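Local coordinates for protein sugar kinase MJ0406 (Methanococcus jannaschii, PDB 2C4E) that phosphorylates a broad range of nucleosides to their monophosphates, preferring inosine, guanosine and cytidine as acceptors and ATP as phosphate donor, at residues E200-D203 / Y204-R207. Residues are numbered along the deposited sequence; the frame is centred on the assembly and turned at random.
Sequences EIDD and YLER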
loop_
_atom_site.group_PDB
_atom_site.type_symbol
_atom_site.label_atom_id
_atom_site.label_comp_id
_atom_site.label_asym_id
_atom_site.label_seq_id
_atom_site.Cartn_x
_atom_site.Cartn_y
_atom_site.Cartn_z
ATOM N N GLU A 200 -28.183 -3.114 28.642
ATOM C CA GLU A 200 -29.332 -2.689 27.866
ATOM C C GLU A 200 -29.231 -1.162 27.745
ATOM O O GLU A 200 -28.342 -0.532 28.336
ATOM C CB GLU A 200 -30.636 -3.094 28.563
ATOM C CG GLU A 200 -30.860 -4.598 28.658
ATOM C CD GLU A 200 -31.955 -4.965 29.651
ATOM O OE1 GLU A 200 -31.743 -4.768 30.870
ATOM O OE2 GLU A 200 -33.030 -5.443 29.223
ATOM N N ILE A 201 -30.131 -0.579 26.963
ATOM C CA ILE A 201 -30.116 0.853 26.701
ATOM C C ILE A 201 -30.096 1.657 28.000
ATOM O O ILE A 201 -29.342 2.620 28.122
ATOM C CB ILE A 201 -31.309 1.234 25.786
ATOM C CG1 ILE A 201 -30.973 0.825 24.342
ATOM C CG2 ILE A 201 -31.603 2.745 25.845
ATOM C CD1 ILE A 201 -32.161 0.526 23.477
ATOM N N ASP A 202 -30.895 1.246 28.977
ATOM C CA ASP A 202 -31.019 2.003 30.222
ATOM C C ASP A 202 -29.705 2.016 31.004
ATOM O O ASP A 202 -29.414 2.992 31.711
ATOM C CB ASP A 202 -32.160 1.456 31.089
ATOM C CG ASP A 202 -33.533 1.893 30.599
ATOM O OD1 ASP A 202 -34.532 1.537 31.248
ATOM O OD2 ASP A 202 -33.724 2.587 29.580
ATOM N N ASP A 203 -28.920 0.942 30.887
ATOM C CA ASP A 203 -27.578 0.921 31.481
ATOM C C ASP A 203 -26.635 1.954 30.875
ATOM O O ASP A 203 -25.862 2.564 31.597
ATOM C CB ASP A 203 -26.946 -0.460 31.388
ATOM C CG ASP A 203 -27.775 -1.516 32.079
ATOM O OD1 ASP A 203 -27.849 -1.500 33.328
ATOM O OD2 ASP A 203 -28.408 -2.394 31.458
ATOM N N TYR A 204 -26.658 2.121 29.553
ATOM C CA TYR A 204 -25.900 3.208 28.939
ATOM C C TYR A 204 -26.359 4.539 29.470
ATOM O O TYR A 204 -25.536 5.421 29.740
ATOM C CB TYR A 204 -26.061 3.228 27.431
ATOM C CG TYR A 204 -25.382 2.092 26.739
ATOM C CD1 TYR A 204 -26.097 0.958 26.369
ATOM C CD2 TYR A 204 -24.033 2.148 26.427
ATOM C CE1 TYR A 204 -25.483 -0.094 25.722
ATOM C CE2 TYR A 204 -23.408 1.109 25.772
ATOM C CZ TYR A 204 -24.139 -0.019 25.421
ATOM O OH TYR A 204 -23.529 -1.060 24.754
ATOM N N LEU A 205 -27.666 4.704 29.600
ATOM C CA LEU A 205 -28.212 6.018 29.941
ATOM C C LEU A 205 -28.002 6.397 31.407
ATOM O O LEU A 205 -28.210 7.547 31.774
ATOM C CB LEU A 205 -29.695 6.094 29.580
ATOM C CG LEU A 205 -29.985 6.025 28.078
ATOM C CD1 LEU A 205 -31.481 5.864 27.851
ATOM C CD2 LEU A 205 -29.468 7.246 27.375
ATOM N N GLU A 206 -27.606 5.439 32.246
ATOM C CA GLU A 206 -27.156 5.771 33.599
ATOM C C GLU A 206 -25.776 6.437 33.554
ATOM O O GLU A 206 -25.366 7.074 34.507
ATOM C CB GLU A 206 -27.112 4.531 34.496
ATOM C CG GLU A 206 -28.492 4.056 34.922
ATOM C CD GLU A 206 -28.461 2.765 35.727
ATOM O OE1 GLU A 206 -27.394 2.424 36.285
ATOM O OE2 GLU A 206 -29.503 2.083 35.812
ATOM N N ARG A 207 -25.071 6.287 32.438
ATOM C CA ARG A 207 -23.705 6.769 32.318
ATOM C C ARG A 207 -23.527 7.921 31.338
ATOM O O ARG A 207 -22.678 8.760 31.563
ATOM C CB ARG A 207 -22.810 5.621 31.922
ATOM C CG ARG A 207 -22.725 4.595 33.039
ATOM C CD ARG A 207 -22.330 3.228 32.606
ATOM N NE ARG A 207 -22.168 2.330 33.750
ATOM C CZ ARG A 207 -23.141 1.593 34.302
ATOM N NH1 ARG A 207 -24.392 1.620 33.835
ATOM N NH2 ARG A 207 -22.856 0.802 35.332
HETATM O O HOH W 1 -26.751 0.026 34.941
#
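Asp203 and Arg207 meet backbone to side chain: NH1 of Arg207 donates to the backbone O of Asp203 at 2.8 Å, with an N-H...O angle of 147°. The oxygen lies at the guanidinium edge, close to its plane, whereas NH1 approaches tilted out of the carbonyl plane. The arginine chain is extended from CG to NE, and a chi4 of 89° then turns the guanidinium across it, swinging NH1 back to that oxygen. A water at the same edge is shared by NH1, Asp203 OD1 and, weakly, Glu206 OE1, a bridge between two carboxylates and the arginine. Asp203 also serves the opening turn. Its CG stands beside its own backbone N (chi1 -59°), which lets OD2 reach back and accept, with its anti lone pair, the N-H of the N-cap residue Glu200 (N to OD2 2.9 Å), one half of a capping box and an example of the third helix residue supplying an acceptor to the N-cap. Helix 201-205 lies, with helix 187-197, in the beta-alpha-beta crossover that joins the parallel neighbours 182-186 and 210-214 of the ribokinase fold. Tyr204 is buried against helix 187-197 and strand 182-186: CD1 lies 3.3 Å from Glu200 O, the ring meets Phe199 edge-to-face, and its hydroxyl is hydrogen-bonded to Ser194. One residue on, Leu205 N donates to Ile201 O at 3.1 Å, and the two side chains run side by side, Leu205 CD1 3.7 Å from Ile201 CG2. Shortening Arg207 to an alanine is likely to leave the Asp203 carbonyl without its side-chain donor, the water without NH1 and Glu178 without its salt bridge to NE.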